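Local coordinates for thermosome subunit (Methanococcoides burtonii, PDB 3AQ1), which probably binds and hydrolyses ATP to drive the folding of unfolded proteins, as a group II chaperonin of the TCP-1 family, at residues 126-131 with 344-349; 152-157 with 171-176; 166-171 with 321-326; 298-303 with 313-318. All coordinates share one frame; numbering follows the deposited sequence.

Contact 1 of 4, residues 126-131 with 344-349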
# COMPACT_ATOMS: atom_id res chain seq x y z
N ALA A 126 -2.05 -3.76 15.73
CA ALA A 126 -3.45 -3.58 16.04
C ALA A 126 -3.99 -2.32 15.36
O ALA A 126 -5.08 -2.33 14.79
CB ALA A 126 -3.64 -3.49 17.53
N LEU A 127 -3.23 -1.25 15.44
CA LEU A 127 -3.65 0.02 14.89
C LEU A 127 -3.74 -0.09 13.37
O LEU A 127 -4.72 0.34 12.78
CB LEU A 127 -2.68 1.12 15.33
CG LEU A 127 -2.99 2.54 14.90
CD1 LEU A 127 -4.44 2.83 15.21
CD2 LEU A 127 -2.07 3.50 15.63
N THR A 128 -2.72 -0.68 12.75
CA THR A 128 -2.74 -0.91 11.31
C THR A 128 -3.99 -1.65 10.85
O THR A 128 -4.65 -1.25 9.89
CB THR A 128 -1.56 -1.76 10.86
OG1 THR A 128 -0.34 -1.10 11.17
CG2 THR A 128 -1.65 -1.97 9.37
N VAL A 129 -4.31 -2.74 11.54
CA VAL A 129 -5.40 -3.62 11.14
C VAL A 129 -6.77 -2.94 11.30
O VAL A 129 -7.66 -3.09 10.46
CB VAL A 129 -5.31 -4.98 11.88
CG1 VAL A 129 -6.57 -5.80 11.72
CG2 VAL A 129 -4.11 -5.77 11.39
N LYS A 130 -6.92 -2.17 12.36
CA LYS A 130 -8.15 -1.46 12.65
C LYS A 130 -8.41 -0.33 11.65
O LYS A 130 -9.56 -0.02 11.33
CB LYS A 130 -8.09 -0.93 14.07
CG LYS A 130 -9.26 -0.10 14.50
CD LYS A 130 -9.16 0.19 15.98
CE LYS A 130 -10.27 1.11 16.47
NZ LYS A 130 -10.04 1.49 17.90
N ALA A 131 -7.34 0.30 11.17
CA ALA A 131 -7.42 1.37 10.19
C ALA A 131 -7.76 0.78 8.82
O ALA A 131 -8.72 1.21 8.17
CB ALA A 131 -6.10 2.13 10.12
N ASP A 344 4.22 1.48 6.01
CA ASP A 344 4.53 0.20 5.40
C ASP A 344 3.50 -0.86 5.74
O ASP A 344 3.00 -1.55 4.86
CB ASP A 344 5.93 -0.28 5.79
CG ASP A 344 7.01 0.52 5.14
OD1 ASP A 344 6.75 1.10 4.07
OD2 ASP A 344 8.12 0.58 5.70
N ALA A 345 3.18 -0.99 7.03
CA ALA A 345 2.24 -2.01 7.46
C ALA A 345 0.87 -1.84 6.82
O ALA A 345 0.26 -2.81 6.39
CB ALA A 345 2.13 -2.04 8.97
N LEU A 346 0.39 -0.60 6.75
CA LEU A 346 -0.90 -0.31 6.12
C LEU A 346 -0.92 -0.89 4.70
O LEU A 346 -1.83 -1.63 4.35
CB LEU A 346 -1.19 1.20 6.10
CG LEU A 346 -1.62 1.85 7.43
CD1 LEU A 346 -1.45 3.35 7.41
CD2 LEU A 346 -3.02 1.47 7.82
N HIS A 347 0.10 -0.57 3.92
CA HIS A 347 0.23 -1.05 2.54
C HIS A 347 0.26 -2.57 2.41
O HIS A 347 -0.50 -3.14 1.63
CB HIS A 347 1.45 -0.43 1.86
CG HIS A 347 1.23 0.99 1.43
ND1 HIS A 347 0.84 1.32 0.15
CD2 HIS A 347 1.32 2.15 2.11
CE1 HIS A 347 0.72 2.64 0.06
NE2 HIS A 347 1.01 3.16 1.24
N VAL A 348 1.14 -3.22 3.17
CA VAL A 348 1.24 -4.68 3.13
C VAL A 348 -0.11 -5.32 3.43
O VAL A 348 -0.58 -6.20 2.71
CB VAL A 348 2.31 -5.24 4.10
CG1 VAL A 348 2.46 -6.73 3.90
CG2 VAL A 348 3.64 -4.56 3.88
N VAL A 349 -0.74 -4.89 4.51
CA VAL A 349 -2.06 -5.42 4.84
C VAL A 349 -3.11 -5.12 3.75
O VAL A 349 -3.91 -5.99 3.38
CB VAL A 349 -2.51 -4.91 6.20
CG1 VAL A 349 -3.89 -5.47 6.55
CG2 VAL A 349 -1.48 -5.31 7.24
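Thr-128 is wedged against Ala-345, Leu-346 and Val-349 at the point where helix 121-132 crosses helix 332-355. The contact is one of van der Waals packing, and no hydrogen bond joins the two segments. The methyl branch of the threonine does most of the touching: CG2 lies against the backbone of the other helix, 3.6 Å from Leu-346 N, and reaches Val-349 CG2 at 4.0 Å. Because this methyl stands anti to the threonine's own nitrogen (OG1 chi1 -61°), it projects between the one-turn-apart side chains of Ala-345 and Val-349.

A second apolar touch lies one helical turn further along. Leu-346 does not point straight across, but its CD2 branch swings inward to meet Ala-131 CB at 3.9 Å and also rests 3.8 Å from Thr-128 O.

The polar component stays within one helix. Thr-128 OG1 faces Ala-345 CB across the contact at 3.4 Å, yet its hydrogen bond is to Leu-124 O, one turn earlier in its own helix. The buried hydroxyl is thus satisfied without a polar partner on helix 332-355.

The axes of the two short segments come within 9.2 Å, an ordinary spacing for packed helices, and cross at -50°, close to the ridges-into-grooves class in which i to i+4 ridges of both helices interlock. On one side lies helix 101-109, Leu-104 touching both Val-129 and Val-349, and Ala-108 touching Val-349; on another, Ile-151 of strand 151-157 meets both Ala-131 and Leu-346, so that the crossing helices back onto the sheet to which that strand belongs.

Contact 2 of 4, residues 152-157 with 171-176; sequences KIEKRA and VIDKER
The carboxylates of Glu-154 and Asp-173 approach with their planes 60° apart, the two side chains crossing at about a right angle. Glu-154 OE2 lies 3.5 Å from Asp-173 CB and 4.1 Å from Asp-173 OD2, a pairing of like charges probably tempered by the ammonium of Lys-152, which lies against the other oxygen of Glu-154. That oxygen, OE1, makes a salt bridge with Lys-152 NZ at 3.3 Å and accepts a hydrogen bond from a water. The water in turn accepts from Lys-152 NZ and, at 3.0 Å, from Asp-173 N. Fully extended beyond a CG set anti to the backbone nitrogen (chi1 167°), Lys-152 carries its ammonium across to Val-171 O, a 2.9 Å bond lying in the carbonyl plane. The lysine thereby ties strand 151-157, at the margin of a three-stranded sheet, to strand 169-172 of a larger one, consistent with the junction of intermediate and apical domains in group II chaperonins. Its charge also meets Asp-271 of helix 269-279 in a salt bridge. A methionine in its place would probably leave Val-171 O without this donor and the acids Glu-154 and Asp-271 without their shared counter-charge. Past the strand, an inverse gamma turn centred on Asp-173 closes with Lys-174 N bonded to Ile-172 O at 2.7 Å.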
# COMPACT_ATOMS: atom_id res chain seq x y z
N LYS A 152 -5.07 9.03 6.02
CA LYS A 152 -4.10 10.09 6.25
C LYS A 152 -3.50 9.90 7.65
O LYS A 152 -4.22 9.68 8.62
CB LYS A 152 -4.74 11.47 6.15
CG LYS A 152 -3.83 12.56 6.69
CD LYS A 152 -4.48 13.92 6.74
CE LYS A 152 -3.58 14.87 7.52
NZ LYS A 152 -3.81 16.28 7.13
N ILE A 153 -2.18 9.97 7.74
CA ILE A 153 -1.55 9.90 9.04
C ILE A 153 -1.11 11.28 9.45
O ILE A 153 -0.44 11.98 8.71
CB ILE A 153 -0.34 8.95 9.05
CG1 ILE A 153 -0.73 7.60 8.44
CG2 ILE A 153 0.11 8.74 10.45
CD1 ILE A 153 0.28 6.48 8.67
N GLU A 154 -1.55 11.70 10.62
CA GLU A 154 -1.22 13.00 11.17
C GLU A 154 -0.55 12.70 12.51
O GLU A 154 -1.18 12.14 13.42
CB GLU A 154 -2.47 13.86 11.37
CG GLU A 154 -2.21 15.22 12.00
CD GLU A 154 -1.59 16.18 11.01
OE1 GLU A 154 -1.83 15.98 9.80
OE2 GLU A 154 -0.86 17.11 11.44
N LYS A 155 0.73 13.02 12.63
CA LYS A 155 1.45 12.60 13.81
C LYS A 155 1.37 13.62 14.94
O LYS A 155 1.71 14.79 14.78
CB LYS A 155 2.90 12.19 13.49
CG LYS A 155 3.70 13.20 12.73
CD LYS A 155 4.71 12.54 11.79
CE LYS A 155 5.50 13.62 11.06
NZ LYS A 155 6.33 13.07 9.96
N ARG A 156 0.87 13.15 16.08
CA ARG A 156 0.78 13.97 17.27
C ARG A 156 1.83 13.54 18.33
O ARG A 156 1.67 12.52 19.01
CB ARG A 156 -0.63 13.85 17.85
CG ARG A 156 -1.74 14.10 16.85
CD ARG A 156 -2.78 15.08 17.41
NE ARG A 156 -2.22 16.42 17.61
CZ ARG A 156 -1.57 17.10 16.67
NH1 ARG A 156 -1.38 16.57 15.46
NH2 ARG A 156 -1.10 18.31 16.93
N ALA A 157 2.90 14.31 18.45
CA ALA A 157 3.94 13.98 19.42
C ALA A 157 3.38 14.03 20.84
O ALA A 157 2.63 14.95 21.18
CB ALA A 157 5.12 14.92 19.27
N VAL A 171 -8.61 15.17 9.25
CA VAL A 171 -8.11 16.18 10.19
C VAL A 171 -6.99 17.04 9.57
O VAL A 171 -6.06 16.51 9.02
CB VAL A 171 -7.60 15.51 11.48
CG1 VAL A 171 -7.00 16.56 12.39
CG2 VAL A 171 -8.74 14.77 12.19
N ILE A 172 -7.11 18.36 9.65
CA ILE A 172 -6.17 19.29 9.03
C ILE A 172 -5.52 20.09 10.12
O ILE A 172 -6.21 20.73 10.92
CB ILE A 172 -6.87 20.35 8.12
CG1 ILE A 172 -7.77 19.70 7.08
CG2 ILE A 172 -5.86 21.26 7.43
CD1 ILE A 172 -7.07 18.68 6.29
N ASP A 173 -4.19 20.08 10.18
CA ASP A 173 -3.49 20.87 11.19
C ASP A 173 -3.47 22.35 10.81
O ASP A 173 -2.43 22.91 10.46
CB ASP A 173 -2.07 20.35 11.36
CG ASP A 173 -1.40 20.92 12.58
OD1 ASP A 173 -2.15 21.35 13.48
OD2 ASP A 173 -0.15 20.94 12.64
N LYS A 174 -4.64 22.98 10.88
CA LYS A 174 -4.81 24.39 10.56
C LYS A 174 -5.96 24.94 11.40
O LYS A 174 -6.88 24.20 11.76
CB LYS A 174 -5.09 24.58 9.07
CG LYS A 174 -3.86 25.04 8.28
CD LYS A 174 -3.53 26.49 8.58
CE LYS A 174 -2.30 26.94 7.84
NZ LYS A 174 -1.08 26.37 8.49
N GLU A 175 -5.91 26.21 11.74
CA GLU A 175 -6.99 26.77 12.53
C GLU A 175 -7.76 27.83 11.75
O GLU A 175 -7.43 28.10 10.60
CB GLU A 175 -6.50 27.22 13.92
CG GLU A 175 -5.63 28.43 13.96
CD GLU A 175 -5.13 28.71 15.38
OE1 GLU A 175 -5.60 29.68 16.01
OE2 GLU A 175 -4.26 27.93 15.85
N ARG A 176 -8.81 28.38 12.35
CA ARG A 176 -9.59 29.43 11.70
C ARG A 176 -8.68 30.62 11.47
O ARG A 176 -7.88 30.96 12.34
CB ARG A 176 -10.74 29.88 12.59
CG ARG A 176 -11.89 28.93 12.66
CD ARG A 176 -12.79 29.36 13.78
NE ARG A 176 -12.15 29.12 15.07
CZ ARG A 176 -12.55 29.66 16.21
NH1 ARG A 176 -13.58 30.48 16.23
NH2 ARG A 176 -11.91 29.37 17.34
O HOH W 1 -2.55 18.67 8.16

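Contact 3 of 4, residues 166-171 with 321-326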
# COMPACT_ATOMS: atom_id res chain seq x y z
N LEU A 166 -8.64 6.97 15.74
CA LEU A 166 -9.13 6.77 14.39
C LEU A 166 -10.30 7.71 14.16
O LEU A 166 -11.41 7.45 14.62
CB LEU A 166 -9.57 5.32 14.20
CG LEU A 166 -8.99 4.68 12.95
CD1 LEU A 166 -7.47 4.61 13.09
CD2 LEU A 166 -9.58 3.30 12.75
N ILE A 167 -10.04 8.81 13.48
CA ILE A 167 -11.08 9.78 13.19
C ILE A 167 -11.79 9.44 11.89
O ILE A 167 -11.14 9.22 10.87
CB ILE A 167 -10.51 11.19 13.05
CG1 ILE A 167 -10.02 11.69 14.41
CG2 ILE A 167 -11.55 12.13 12.44
CD1 ILE A 167 -10.78 11.14 15.57
N ASP A 168 -13.12 9.42 11.93
CA ASP A 168 -13.91 9.08 10.76
C ASP A 168 -14.20 10.30 9.93
O ASP A 168 -15.30 10.83 9.95
CB ASP A 168 -15.21 8.36 11.15
CG ASP A 168 -15.00 6.88 11.39
OD1 ASP A 168 -14.45 6.19 10.50
OD2 ASP A 168 -15.38 6.39 12.48
N GLY A 169 -13.19 10.73 9.21
CA GLY A 169 -13.23 11.92 8.39
C GLY A 169 -11.82 12.31 7.99
O GLY A 169 -11.04 11.46 7.58
N LEU A 170 -11.49 13.58 8.16
CA LEU A 170 -10.22 14.15 7.72
C LEU A 170 -9.81 15.25 8.69
O LEU A 170 -10.58 16.17 8.91
CB LEU A 170 -10.37 14.74 6.32
CG LEU A 170 -9.13 15.36 5.70
CD1 LEU A 170 -8.10 14.29 5.49
CD2 LEU A 170 -9.45 16.06 4.39
N VAL A 171 -8.61 15.17 9.25
CA VAL A 171 -8.11 16.18 10.19
C VAL A 171 -6.99 17.04 9.57
O VAL A 171 -6.06 16.51 9.02
CB VAL A 171 -7.60 15.51 11.48
CG1 VAL A 171 -7.00 16.56 12.39
CG2 VAL A 171 -8.74 14.77 12.19
N LYS A 321 -14.96 6.74 2.81
CA LYS A 321 -14.48 5.57 3.52
C LYS A 321 -13.29 6.08 4.35
O LYS A 321 -12.94 5.51 5.39
CB LYS A 321 -14.07 4.47 2.55
CG LYS A 321 -15.19 3.50 2.22
CD LYS A 321 -15.70 2.82 3.48
CE LYS A 321 -16.68 1.71 3.15
NZ LYS A 321 -17.14 1.02 4.38
N ALA A 322 -12.72 7.19 3.87
CA ALA A 322 -11.56 7.85 4.45
C ALA A 322 -11.53 8.04 5.97
O ALA A 322 -12.55 8.27 6.62
CB ALA A 322 -11.34 9.19 3.76
N VAL A 323 -10.33 7.94 6.52
CA VAL A 323 -10.08 8.09 7.95
C VAL A 323 -8.72 8.75 8.16
O VAL A 323 -7.84 8.67 7.32
CB VAL A 323 -10.03 6.74 8.68
CG1 VAL A 323 -11.11 5.81 8.19
CG2 VAL A 323 -8.70 6.09 8.49
N THR A 324 -8.56 9.39 9.29
CA THR A 324 -7.28 9.95 9.64
C THR A 324 -6.88 9.28 10.93
O THR A 324 -7.68 9.20 11.85
CB THR A 324 -7.38 11.46 9.89
OG1 THR A 324 -7.80 12.10 8.68
CG2 THR A 324 -6.05 12.03 10.32
N VAL A 325 -5.66 8.77 10.96
CA VAL A 325 -5.07 8.27 12.19
C VAL A 325 -4.32 9.42 12.84
O VAL A 325 -3.34 9.91 12.28
CB VAL A 325 -4.01 7.17 11.91
CG1 VAL A 325 -3.42 6.70 13.21
CG2 VAL A 325 -4.59 6.00 11.13
N LEU A 326 -4.79 9.88 13.99
CA LEU A 326 -3.96 10.73 14.82
C LEU A 326 -3.01 9.82 15.58
O LEU A 326 -3.39 9.20 16.58
CB LEU A 326 -4.80 11.56 15.78
CG LEU A 326 -5.81 12.48 15.11
CD1 LEU A 326 -6.56 13.27 16.16
CD2 LEU A 326 -5.09 13.40 14.15
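Ile-167 and Thr-324 form an antiparallel hydrogen-bonded pair, each backbone serving the other as donor and acceptor. Ile-167 N reaches Thr-324 O at 2.9 Å, and Thr-324 N reaches Ile-167 O at 3.0 Å. The threonine hydroxyl goes further: OG1, anti to its own carbonyl carbon (chi1 -62°), accepts from Val-171 N at 3.2 Å with an N-H...O angle of 149°, and donates only weakly to Gly-169 O. One residue thus pairs with strand 165-167 through its backbone and holds strand 169-172 through its side chain. A valine in its place would probably leave Val-171 N without this acceptor and weaken the link between strands 323-329 and 169-172.

Strand 323-329 is the middle strand of a three-stranded mixed sheet, with 165-167 antiparallel to it and 151-157 parallel. After strand 165-167 the chain leaves this sheet, through an inverse gamma turn centred on Asp-168 and through Gly-169, whose backbone angles suit a glycine, and enters a second sheet as strand 169-172.

Side chains pack on both faces. Leu-166 CD1 meets Val-325 CG2 at 3.8 Å on the face covered by Leu-127 and Ala-131 of helix 121-132. On the face of Ile-167 and Thr-324, Leu-326 spreads its two methyls, CD1 toward Ile-167 CG1 at 4.2 Å and CD2 toward Val-171 CG1 at 4.1 Å. Tyr-313 of strand 310-317 touches all three of these apolar side chains.

Contact 4 of 4, residues 298-303 with 313-318; sequences AGLVEE and YVTGCQ
Glu-302 and Tyr-313 exchange two backbone hydrogen bonds, Tyr-313 N to Glu-302 O at 2.8 Å and Glu-302 N to Tyr-313 O at 3.0 Å. Leu-300 and Thr-315 form the next hydrogen-bonded pair of this antiparallel hairpin, again with two bonds. There the regular pattern breaks: Gly-299 and Leu-300 both face Thr-315 in a classic beta bulge, and Gly-299 N turns to Gly-316 O at 3.0 Å, approaching from above the carbonyl plane. Gly-316 has a positive phi (64°), which favours glycine, and the chain turns a corner at both glycines.

Apolar side chains line one face. Val-314, with CG1 anti to its nitrogen (chi1 -178°), puts that methyl 3.7 Å from Ala-298 CB, while its CG2 lies beside Val-301 CG2 at 4.0 Å. Ala-298 CB also touches Cys-317 SG at 3.8 Å. On the other face Leu-300 runs alongside Thr-315, its CB 3.6 Å from Thr-315 OG1.

Strand 184-193 pairs with the outer side of strand 300-305, and strand 169-172 with strand 310-317. Helix 269-279 covers the face of Val-314 and Cys-317 through Leu-275 and Val-278.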
# COMPACT_ATOMS: atom_id res chain seq x y z
N ALA A 298 -19.91 18.27 3.92
CA ALA A 298 -19.46 17.46 5.03
C ALA A 298 -20.44 17.59 6.19
O ALA A 298 -20.91 18.67 6.46
CB ALA A 298 -18.08 17.91 5.48
N GLY A 299 -20.72 16.50 6.88
CA GLY A 299 -21.57 16.57 8.05
C GLY A 299 -21.19 17.69 9.01
O GLY A 299 -22.05 18.40 9.54
N LEU A 300 -19.89 17.84 9.24
CA LEU A 300 -19.43 18.76 10.28
C LEU A 300 -18.00 19.26 10.02
O LEU A 300 -17.12 18.50 9.67
CB LEU A 300 -19.51 18.08 11.66
CG LEU A 300 -19.01 18.82 12.90
CD1 LEU A 300 -19.80 20.08 13.14
CD2 LEU A 300 -19.06 17.92 14.13
N VAL A 301 -17.80 20.55 10.21
CA VAL A 301 -16.48 21.12 10.23
C VAL A 301 -16.34 21.91 11.52
O VAL A 301 -17.13 22.80 11.78
CB VAL A 301 -16.26 22.03 9.04
CG1 VAL A 301 -15.01 22.89 9.26
CG2 VAL A 301 -16.14 21.20 7.77
N GLU A 302 -15.35 21.56 12.34
CA GLU A 302 -15.12 22.29 13.59
C GLU A 302 -13.66 22.33 14.01
O GLU A 302 -12.87 21.47 13.63
CB GLU A 302 -15.95 21.72 14.74
CG GLU A 302 -15.54 20.36 15.19
CD GLU A 302 -16.18 19.97 16.51
OE1 GLU A 302 -16.51 20.88 17.30
OE2 GLU A 302 -16.33 18.75 16.76
N GLU A 303 -13.32 23.35 14.78
CA GLU A 303 -12.00 23.51 15.35
C GLU A 303 -12.02 22.90 16.75
O GLU A 303 -12.75 23.37 17.62
CB GLU A 303 -11.66 25.00 15.44
CG GLU A 303 -10.21 25.31 15.74
CD GLU A 303 -9.98 26.82 15.84
OE1 GLU A 303 -9.84 27.45 14.77
OE2 GLU A 303 -9.94 27.37 16.97
N TYR A 313 -11.25 19.64 12.22
CA TYR A 313 -11.87 18.34 11.95
C TYR A 313 -13.02 18.43 10.91
O TYR A 313 -13.95 19.21 11.06
CB TYR A 313 -12.40 17.72 13.24
CG TYR A 313 -11.36 17.28 14.25
CD1 TYR A 313 -11.20 15.94 14.58
CD2 TYR A 313 -10.53 18.21 14.88
CE1 TYR A 313 -10.26 15.53 15.50
CE2 TYR A 313 -9.58 17.80 15.81
CZ TYR A 313 -9.45 16.47 16.11
OH TYR A 313 -8.51 16.07 17.03
N VAL A 314 -12.94 17.61 9.86
CA VAL A 314 -13.98 17.51 8.85
C VAL A 314 -14.57 16.09 8.87
O VAL A 314 -14.03 15.20 8.25
CB VAL A 314 -13.41 17.82 7.45
CG1 VAL A 314 -14.49 17.78 6.42
CG2 VAL A 314 -12.74 19.17 7.45
N THR A 315 -15.66 15.90 9.60
CA THR A 315 -16.26 14.58 9.78
C THR A 315 -17.63 14.45 9.09
O THR A 315 -18.22 15.43 8.65
CB THR A 315 -16.45 14.24 11.26
OG1 THR A 315 -17.31 15.21 11.86
CG2 THR A 315 -15.14 14.29 11.98
N GLY A 316 -18.13 13.22 9.03
CA GLY A 316 -19.40 12.94 8.37
C GLY A 316 -19.39 13.24 6.88
O GLY A 316 -20.43 13.53 6.33
N CYS A 317 -18.22 13.16 6.25
CA CYS A 317 -18.06 13.63 4.87
C CYS A 317 -18.85 12.82 3.87
O CYS A 317 -19.15 11.64 4.10
CB CYS A 317 -16.60 13.66 4.44
SG CYS A 317 -15.65 15.04 5.03
N GLN A 318 -19.17 13.49 2.76
CA GLN A 318 -19.98 12.99 1.65
C GLN A 318 -19.69 11.52 1.30
O GLN A 318 -20.38 10.61 1.78
CB GLN A 318 -19.75 13.91 0.43
CG GLN A 318 -20.51 13.52 -0.84
CD GLN A 318 -20.51 14.61 -1.91
OE1 GLN A 318 -20.16 15.77 -1.65
NE2 GLN A 318 -20.91 14.25 -3.13

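In the fold
Contact 1 is the only one of the four made by helices, held by van der Waals contact with no hydrogen bond across it, whereas contacts 3 and 4 rest on backbone pairing of strands and contact 2 on charged side chains and a water. Contacts 1, 2 and 3 are buried, contact 2 with the exposed Asp-173 at its margin; contact 4 is only partly so. Contacts 2 and 3 share Val-171 and reach the same three-stranded sheet, Lys-152 and Glu-154 bonding by their backbones to Val-325. Contact 4 belongs to the larger sheet, joined to contact 3 by a probable bond of Leu-170 O to Val-314 N and to contact 2 by the salt bridge of Arg-176 with Glu-303.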